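Local coordinates for protein fimbrin (Schizosaccharomyces pombe, PDB 1RT8) that binds actin filaments and crosslinks them, and takes part in cell polarity, cytokinesis, mating and spore formation, at residues Q224-A229 with L238-M243; G283-R288 with A497-L502; V487-P492 with V503-G508. One frame throughout, in Å; residues are numbered along the deposited sequence.

Interaction 1. Residues Q224-A229 with L238-M243; sequences QVLQNA and LTPTAM
M243 and L226 meet because of their torsions: in M243 the chain runs out with CG anti to the backbone N (chi1 180°) and then bends at chi3, bringing CE round to helix 218-230, while in L226 CG lies beside its own N (chi1 -68°) and both methyls reach the opposite segment. The two side chains run antiparallel alongside one another, with M243 CE 4.1 Å from L226 CG. The same methyl group, M243 CE, lies 3.8 Å from V225 CG1, so one flexible thioether fills the space beside two branched residues, a task suited to methionine's unbranched chain.

L226 CD1 comes to 3.3 Å from L238 O and 3.5 Å from P240 CD, resting on the backbone just where helix 240-244 starts. L226 CD2 lies 3.9 Å from the same L238 O and also borders L238 CB and M243 CE.

This is packing within the second calponin-homology domain, an all-helical fold, in which the short helix 240-244 lies against the longer helix 218-230. T239 is the N-cap of the short helix: T239 OG1 accepts from A242 N at 3.0 Å, and proline suits the first helical turn at P240, where no backbone N-H is needed. T239 OG1 also bonds to E12, which binds T241 as well. Y196 of helix 194-203 touches V225, L238 and M243, and F254 of helix 248-261 packs on L226 and L238.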
loop_
_atom_site.group_PDB
_atom_site.type_symbol
_atom_site.label_atom_id
_atom_site.label_comp_id
_atom_site.label_asym_id
_atom_site.label_seq_id
_atom_site.Cartn_x
_atom_site.Cartn_y
_atom_site.Cartn_z
ATOM N N GLN A 224 -25.212 -5.210 -23.702
ATOM C CA GLN A 224 -24.879 -4.412 -24.870
ATOM C C GLN A 224 -23.739 -3.466 -24.540
ATOM O O GLN A 224 -22.880 -3.212 -25.380
ATOM C CB GLN A 224 -26.105 -3.615 -25.346
ATOM C CG GLN A 224 -27.109 -4.449 -26.133
ATOM C CD GLN A 224 -28.455 -3.760 -26.340
ATOM O OE1 GLN A 224 -28.545 -2.533 -26.392
ATOM N NE2 GLN A 224 -29.506 -4.559 -26.478
ATOM N N VAL A 225 -23.729 -2.949 -23.313
ATOM C CA VAL A 225 -22.674 -2.033 -22.886
ATOM C C VAL A 225 -21.334 -2.746 -22.865
ATOM O O VAL A 225 -20.312 -2.183 -23.274
ATOM C CB VAL A 225 -22.930 -1.469 -21.457
ATOM C CG1 VAL A 225 -21.622 -0.917 -20.861
ATOM C CG2 VAL A 225 -23.982 -0.365 -21.511
ATOM N N LEU A 226 -21.340 -3.980 -22.371
ATOM C CA LEU A 226 -20.113 -4.753 -22.283
ATOM C C LEU A 226 -19.650 -5.209 -23.658
ATOM O O LEU A 226 -18.463 -5.464 -23.858
ATOM C CB LEU A 226 -20.301 -5.947 -21.344
ATOM C CG LEU A 226 -20.479 -5.546 -19.875
ATOM C CD1 LEU A 226 -20.723 -6.784 -19.014
ATOM C CD2 LEU A 226 -19.249 -4.794 -19.402
ATOM N N GLN A 227 -20.582 -5.309 -24.607
ATOM C CA GLN A 227 -20.212 -5.697 -25.963
ATOM C C GLN A 227 -19.527 -4.482 -26.579
ATOM O O GLN A 227 -18.598 -4.620 -27.371
ATOM C CB GLN A 227 -21.440 -6.100 -26.789
ATOM C CG GLN A 227 -22.204 -7.293 -26.233
ATOM C CD GLN A 227 -23.081 -7.970 -27.277
ATOM O OE1 GLN A 227 -23.672 -7.312 -28.130
ATOM N NE2 GLN A 227 -23.175 -9.290 -27.203
ATOM N N ASN A 228 -19.987 -3.288 -26.204
ATOM C CA ASN A 228 -19.374 -2.054 -26.694
ATOM C C ASN A 228 -18.005 -1.897 -26.048
ATOM O O ASN A 228 -17.143 -1.172 -26.554
ATOM C CB ASN A 228 -20.222 -0.824 -26.342
ATOM C CG ASN A 228 -21.246 -0.490 -27.412
ATOM O OD1 ASN A 228 -20.979 -0.628 -28.611
ATOM N ND2 ASN A 228 -22.417 -0.027 -26.984
ATOM N N ALA A 229 -17.817 -2.573 -24.918
ATOM C CA ALA A 229 -16.552 -2.520 -24.197
ATOM C C ALA A 229 -15.501 -3.350 -24.929
ATOM O O ALA A 229 -14.331 -2.975 -24.976
ATOM C CB ALA A 229 -16.739 -3.039 -22.768
ATOM N N LEU A 238 -16.121 -6.865 -15.262
ATOM C CA LEU A 238 -17.569 -6.677 -15.155
ATOM C C LEU A 238 -18.466 -7.574 -16.008
ATOM O O LEU A 238 -18.197 -7.808 -17.183
ATOM C CB LEU A 238 -17.896 -5.212 -15.459
ATOM C CG LEU A 238 -19.263 -4.651 -15.065
ATOM C CD1 LEU A 238 -19.451 -4.760 -13.558
ATOM C CD2 LEU A 238 -19.354 -3.193 -15.513
ATOM N N THR A 239 -19.542 -8.060 -15.399
ATOM C CA THR A 239 -20.513 -8.895 -16.094
ATOM C C THR A 239 -21.856 -8.166 -16.057
ATOM O O THR A 239 -22.070 -7.282 -15.224
ATOM C CB THR A 239 -20.696 -10.253 -15.402
ATOM O OG1 THR A 239 -21.200 -10.046 -14.076
ATOM C CG2 THR A 239 -19.374 -11.012 -15.352
ATOM N N PRO A 240 -22.780 -8.532 -16.954
ATOM C CA PRO A 240 -24.092 -7.877 -16.979
ATOM C C PRO A 240 -24.764 -7.886 -15.614
ATOM O O PRO A 240 -25.298 -6.871 -15.172
ATOM C CB PRO A 240 -24.864 -8.699 -18.002
ATOM C CG PRO A 240 -23.784 -9.125 -18.960
ATOM C CD PRO A 240 -22.685 -9.554 -18.010
ATOM N N THR A 241 -24.722 -9.036 -14.947
ATOM C CA THR A 241 -25.331 -9.191 -13.630
ATOM C C THR A 241 -24.584 -8.410 -12.545
ATOM O O THR A 241 -25.204 -7.850 -11.640
ATOM C CB THR A 241 -25.408 -10.688 -13.224
ATOM O OG1 THR A 241 -24.154 -11.324 -13.504
ATOM C CG2 THR A 241 -26.521 -11.402 -13.992
ATOM N N ALA A 242 -23.257 -8.364 -12.635
ATOM C CA ALA A 242 -22.465 -7.629 -11.651
ATOM C C ALA A 242 -22.697 -6.130 -11.830
ATOM O O ALA A 242 -22.628 -5.359 -10.872
ATOM C CB ALA A 242 -20.980 -7.955 -11.808
ATOM N N MET A 243 -22.973 -5.723 -13.063
ATOM C CA MET A 243 -23.228 -4.320 -13.354
ATOM C C MET A 243 -24.540 -3.877 -12.726
ATOM O O MET A 243 -24.587 -2.893 -11.984
ATOM C CB MET A 243 -23.316 -4.073 -14.860
ATOM C CG MET A 243 -23.588 -2.609 -15.184
ATOM S SD MET A 243 -23.874 -2.269 -16.929
ATOM C CE MET A 243 -22.293 -2.607 -17.580
#

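Interaction 2. Residues G283-R288 with A497-L502; sequences GEREAR and AVRPRL
E286 and R501 form the one salt bridge that spans the two segments: R501 NH1 lies 3.3 Å from E286 OE1, a weak hydrogen bond bent to 125° at the hydrogen. The carboxylate and guanidinium planes are 10° apart, but E286 OE2 faces the arginine's methylenes, 3.1 Å from R501 CD. R501 also makes a cation-pi contact with W387.

R285 meets R499 through its methylenes, not its charge: R285 CG lies 3.5 Å above one face of the R499 guanidinium, and A497 CB covers the opposite face. R285 bends at chi2 (-58°) and chi3, crossing the extended chain of R499 at about a right angle. The nearness of like charges is probably eased by helix 492-496: R285 NH2 forms a salt bridge with D494 OD2, R499 NH1 with D494 OD1 and E493 OE2. A leucine in place of R499 would probably leave E493 without this mate and take one of D494's two arginine partners, removing also the flat group between A497 and R285.

L502 CD1 lies 4.1 Å from R285 CB, and the leucine also packs on V289 and I490. The contact sets the first turn of helix 500-511, in the fourth calponin-homology domain, against helix 282-296 of the third, with helix 492-496 alongside.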
loop_
_atom_site.group_PDB
_atom_site.type_symbol
_atom_site.label_atom_id
_atom_site.label_comp_id
_atom_site.label_asym_id
_atom_site.label_seq_id
_atom_site.Cartn_x
_atom_site.Cartn_y
_atom_site.Cartn_z
ATOM N N GLY A 283 13.169 14.527 1.991
ATOM C CA GLY A 283 11.977 14.989 2.671
ATOM C C GLY A 283 10.728 14.298 2.161
ATOM O O GLY A 283 9.859 13.919 2.951
ATOM N N GLU A 284 10.628 14.131 0.842
ATOM C CA GLU A 284 9.464 13.475 0.253
ATOM C C GLU A 284 9.396 12.009 0.663
ATOM O O GLU A 284 8.314 11.489 0.954
ATOM C CB GLU A 284 9.485 13.564 -1.278
ATOM C CG GLU A 284 9.151 14.939 -1.854
ATOM C CD GLU A 284 7.839 15.503 -1.325
ATOM O OE1 GLU A 284 6.828 14.776 -1.315
ATOM O OE2 GLU A 284 7.817 16.684 -0.923
ATOM N N ARG A 285 10.549 11.342 0.689
ATOM C CA ARG A 285 10.586 9.931 1.065
ATOM C C ARG A 285 10.141 9.726 2.510
ATOM O O ARG A 285 9.343 8.832 2.799
ATOM C CB ARG A 285 11.988 9.356 0.852
ATOM C CG ARG A 285 12.320 9.091 -0.619
ATOM C CD ARG A 285 11.309 8.145 -1.228
ATOM N NE ARG A 285 11.230 6.888 -0.484
ATOM C CZ ARG A 285 10.120 6.171 -0.342
ATOM N NH1 ARG A 285 8.993 6.585 -0.899
ATOM N NH2 ARG A 285 10.125 5.054 0.377
ATOM N N GLU A 286 10.651 10.555 3.417
ATOM C CA GLU A 286 10.269 10.441 4.820
ATOM C C GLU A 286 8.764 10.619 4.921
ATOM O O GLU A 286 8.091 9.868 5.622
ATOM C CB GLU A 286 10.975 11.503 5.681
ATOM C CG GLU A 286 12.500 11.377 5.722
ATOM C CD GLU A 286 13.147 12.325 6.723
ATOM O OE1 GLU A 286 12.615 13.432 6.932
ATOM O OE2 GLU A 286 14.198 11.976 7.291
ATOM N N ALA A 287 8.238 11.607 4.200
ATOM C CA ALA A 287 6.806 11.887 4.208
ATOM C C ALA A 287 6.003 10.657 3.787
ATOM O O ALA A 287 4.994 10.326 4.413
ATOM C CB ALA A 287 6.489 13.078 3.280
ATOM N N ARG A 288 6.450 9.980 2.731
ATOM C CA ARG A 288 5.757 8.788 2.246
ATOM C C ARG A 288 5.882 7.620 3.218
ATOM O O ARG A 288 4.943 6.847 3.371
ATOM C CB ARG A 288 6.287 8.387 0.865
ATOM C CG ARG A 288 5.643 9.167 -0.280
ATOM C CD ARG A 288 6.391 8.963 -1.597
ATOM N NE ARG A 288 5.816 9.744 -2.696
ATOM C CZ ARG A 288 4.656 9.470 -3.292
ATOM N NH1 ARG A 288 3.934 8.428 -2.899
ATOM N NH2 ARG A 288 4.218 10.236 -4.287
ATOM N N ALA A 497 20.394 5.319 -0.680
ATOM C CA ALA A 497 20.642 6.747 -0.538
ATOM C C ALA A 497 21.050 7.107 0.905
ATOM O O ALA A 497 21.333 8.264 1.215
ATOM C CB ALA A 497 19.386 7.528 -0.943
ATOM N N VAL A 498 21.062 6.107 1.778
ATOM C CA VAL A 498 21.425 6.285 3.180
ATOM C C VAL A 498 20.685 7.422 3.883
ATOM O O VAL A 498 21.302 8.326 4.443
ATOM C CB VAL A 498 22.947 6.518 3.341
ATOM C CG1 VAL A 498 23.337 6.378 4.807
ATOM C CG2 VAL A 498 23.718 5.520 2.492
ATOM N N ARG A 499 19.358 7.381 3.839
ATOM C CA ARG A 499 18.542 8.390 4.499
ATOM C C ARG A 499 18.510 7.909 5.949
ATOM O O ARG A 499 17.781 6.986 6.290
ATOM C CB ARG A 499 17.164 8.419 3.838
ATOM C CG ARG A 499 17.290 8.854 2.367
ATOM C CD ARG A 499 16.028 8.691 1.509
ATOM N NE ARG A 499 16.227 9.345 0.212
ATOM C CZ ARG A 499 15.939 8.801 -0.965
ATOM N NH1 ARG A 499 15.424 7.575 -1.031
ATOM N NH2 ARG A 499 16.187 9.478 -2.083
ATOM N N PRO A 500 19.332 8.529 6.813
ATOM C CA PRO A 500 19.486 8.219 8.242
ATOM C C PRO A 500 18.276 7.797 9.061
ATOM O O PRO A 500 18.318 6.758 9.709
ATOM C CB PRO A 500 20.186 9.464 8.799
ATOM C CG PRO A 500 19.838 10.534 7.813
ATOM C CD PRO A 500 19.961 9.823 6.506
ATOM N N ARG A 501 17.211 8.587 9.058
ATOM C CA ARG A 501 16.029 8.216 9.829
ATOM C C ARG A 501 15.371 6.955 9.286
ATOM O O ARG A 501 14.821 6.151 10.045
ATOM C CB ARG A 501 15.000 9.341 9.823
ATOM C CG ARG A 501 15.474 10.610 10.483
ATOM C CD ARG A 501 14.423 11.669 10.322
ATOM N NE ARG A 501 14.736 12.848 11.102
ATOM C CZ ARG A 501 14.097 14.005 10.984
ATOM N NH1 ARG A 501 13.111 14.131 10.107
ATOM N NH2 ARG A 501 14.436 15.027 11.757
ATOM N N LEU A 502 15.419 6.784 7.973
ATOM C CA LEU A 502 14.793 5.624 7.373
ATOM C C LEU A 502 15.649 4.391 7.609
ATOM O O LEU A 502 15.121 3.290 7.764
ATOM C CB LEU A 502 14.539 5.874 5.883
ATOM C CG LEU A 502 13.731 7.159 5.620
ATOM C CD1 LEU A 502 13.342 7.270 4.139
ATOM C CD2 LEU A 502 12.474 7.160 6.481
#

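Interaction 3. Residues V487-P492 with V503-G508; sequences VIFILP and VLHFIG
I490 and I488 make the apolar part of this contact, both against F506. I490 CD1 lies 3.5 Å from F506 CB, the two side chains crossing at about a right angle, and I488 CD1 is 3.6 Å from F506 CE1. In I490, CG1 is placed between the backbone N and the carbonyl carbon (chi1 59°), which directs CD1 at the helix and leaves I490 CG2 to meet the histidine, 3.7 Å from H505 ND1. Branched aliphatic residues suit an irregular chain that must offer methyls to a helix. F489 packs on V289 and L292 of helix 282-296 and H505 on M390 of helix 379-397, so loop and last helix also face the third domain.

One aromatic pair is present: the rings of F489 and H505 meet rim to rim, neither over the other's face, centroids 6.0 Å apart and planes at 21°.

Among polar atoms, F489 N lies at the edge of the H505 ring, in plane, a close contact 3.2 Å from H505 CE1. H505 ND1 is buried here without a partner in the model. R482 NH2 donates to I488 O, tying the loop to helix 467-483. The arrangement belongs to the all-helical calponin-homology fold: an irregular connection laid along the last helix of the fourth domain.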
loop_
_atom_site.group_PDB
_atom_site.type_symbol
_atom_site.label_atom_id
_atom_site.label_comp_id
_atom_site.label_asym_id
_atom_site.label_seq_id
_atom_site.Cartn_x
_atom_site.Cartn_y
_atom_site.Cartn_z
ATOM N N VAL A 487 8.103 -5.491 10.143
ATOM C CA VAL A 487 7.169 -4.546 9.538
ATOM C C VAL A 487 8.033 -3.382 9.064
ATOM O O VAL A 487 8.556 -2.610 9.876
ATOM C CB VAL A 487 6.119 -4.060 10.577
ATOM C CG1 VAL A 487 5.315 -2.894 10.014
ATOM C CG2 VAL A 487 5.182 -5.210 10.922
ATOM N N ILE A 488 8.190 -3.278 7.746
ATOM C CA ILE A 488 9.038 -2.259 7.131
ATOM C C ILE A 488 8.266 -1.359 6.176
ATOM O O ILE A 488 7.552 -1.843 5.298
ATOM C CB ILE A 488 10.183 -2.943 6.359
ATOM C CG1 ILE A 488 10.961 -3.843 7.317
ATOM C CG2 ILE A 488 11.104 -1.915 5.732
ATOM C CD1 ILE A 488 11.918 -4.760 6.638
ATOM N N PHE A 489 8.426 -0.051 6.338
ATOM C CA PHE A 489 7.725 0.903 5.496
ATOM C C PHE A 489 8.627 1.658 4.529
ATOM O O PHE A 489 8.170 2.581 3.856
ATOM C CB PHE A 489 6.950 1.903 6.360
ATOM C CG PHE A 489 5.841 1.278 7.157
ATOM C CD1 PHE A 489 5.829 1.361 8.544
ATOM C CD2 PHE A 489 4.810 0.603 6.518
ATOM C CE1 PHE A 489 4.803 0.777 9.286
ATOM C CE2 PHE A 489 3.769 0.011 7.254
ATOM C CZ PHE A 489 3.773 0.101 8.642
ATOM N N ILE A 490 9.899 1.281 4.465
ATOM C CA ILE A 490 10.822 1.936 3.546
ATOM C C ILE A 490 10.986 1.118 2.268
ATOM O O ILE A 490 10.512 -0.011 2.183
ATOM C CB ILE A 490 12.223 2.126 4.168
ATOM C CG1 ILE A 490 12.815 0.768 4.577
ATOM C CG2 ILE A 490 12.134 3.048 5.368
ATOM C CD1 ILE A 490 14.291 0.853 4.971
ATOM N N LEU A 491 11.647 1.711 1.279
ATOM C CA LEU A 491 11.927 1.057 0.009
ATOM C C LEU A 491 13.445 0.882 -0.101
ATOM O O LEU A 491 14.213 1.486 0.658
ATOM C CB LEU A 491 11.429 1.905 -1.165
ATOM C CG LEU A 491 9.923 1.960 -1.465
ATOM C CD1 LEU A 491 9.670 2.990 -2.565
ATOM C CD2 LEU A 491 9.423 0.591 -1.895
ATOM N N PRO A 492 13.900 0.048 -1.047
ATOM C CA PRO A 492 15.336 -0.175 -1.218
ATOM C C PRO A 492 16.134 1.124 -1.365
ATOM O O PRO A 492 17.214 1.289 -0.782
ATOM C CB PRO A 492 15.397 -1.034 -2.476
ATOM C CG PRO A 492 14.127 -1.848 -2.382
ATOM C CD PRO A 492 13.114 -0.809 -1.955
ATOM N N VAL A 503 16.964 4.571 7.663
ATOM C CA VAL A 503 17.838 3.439 7.935
ATOM C C VAL A 503 17.587 2.993 9.375
ATOM O O VAL A 503 17.509 1.802 9.659
ATOM C CB VAL A 503 19.338 3.800 7.786
ATOM C CG1 VAL A 503 20.207 2.686 8.396
ATOM C CG2 VAL A 503 19.692 3.990 6.304
ATOM N N LEU A 504 17.442 3.949 10.285
ATOM C CA LEU A 504 17.217 3.603 11.687
ATOM C C LEU A 504 15.887 2.873 11.861
ATOM O O LEU A 504 15.802 1.919 12.637
ATOM C CB LEU A 504 17.296 4.859 12.573
ATOM C CG LEU A 504 17.297 4.640 14.100
ATOM C CD1 LEU A 504 17.938 5.828 14.830
ATOM C CD2 LEU A 504 15.883 4.410 14.567
ATOM N N HIS A 505 14.854 3.304 11.137
ATOM C CA HIS A 505 13.541 2.646 11.196
ATOM C C HIS A 505 13.681 1.173 10.799
ATOM O O HIS A 505 13.110 0.290 11.430
ATOM C CB HIS A 505 12.556 3.346 10.246
ATOM C CG HIS A 505 11.314 2.555 9.945
ATOM N ND1 HIS A 505 11.127 1.887 8.753
ATOM C CD2 HIS A 505 10.190 2.341 10.673
ATOM C CE1 HIS A 505 9.944 1.296 8.758
ATOM N NE2 HIS A 505 9.356 1.556 9.913
ATOM N N PHE A 506 14.450 0.921 9.750
ATOM C CA PHE A 506 14.676 -0.437 9.258
ATOM C C PHE A 506 15.371 -1.292 10.333
ATOM O O PHE A 506 14.923 -2.392 10.650
ATOM C CB PHE A 506 15.540 -0.374 7.995
ATOM C CG PHE A 506 15.932 -1.721 7.452
ATOM C CD1 PHE A 506 15.025 -2.486 6.732
ATOM C CD2 PHE A 506 17.212 -2.220 7.666
ATOM C CE1 PHE A 506 15.386 -3.735 6.227
ATOM C CE2 PHE A 506 17.585 -3.469 7.166
ATOM C CZ PHE A 506 16.668 -4.229 6.445
ATOM N N ILE A 507 16.466 -0.775 10.884
ATOM C CA ILE A 507 17.210 -1.492 11.911
ATOM C C ILE A 507 16.330 -1.741 13.130
ATOM O O ILE A 507 16.341 -2.830 13.716
ATOM C CB ILE A 507 18.467 -0.706 12.333
ATOM C CG1 ILE A 507 19.430 -0.604 11.152
ATOM C CG2 ILE A 507 19.159 -1.398 13.503
ATOM C CD1 ILE A 507 19.863 -1.952 10.594
ATOM N N GLY A 508 15.557 -0.734 13.511
ATOM C CA GLY A 508 14.680 -0.902 14.652
ATOM C C GLY A 508 13.667 -2.008 14.426
ATOM O O GLY A 508 13.293 -2.724 15.356
#

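From the N terminus, interaction 1 comes first: it closes the eight-residue connection 230-237 within the second calponin-homology domain, in the first actin-binding region. Both other contacts lie in the second region, on the opposite side of the chain's centre, and their centres are about 45 and 44 Å from that of interaction 1. Interaction 2 opens at helix 282-296 and spans 208 residues to join the third domain to the fourth. Interaction 3 closes a ten-residue, mostly helical excursion inside the fourth domain. The two cross along the chain, share helix 500-511 and touch, through L502 on I490 and R285 on L491, so the interdomain seam and the fourth domain's packing are continuous.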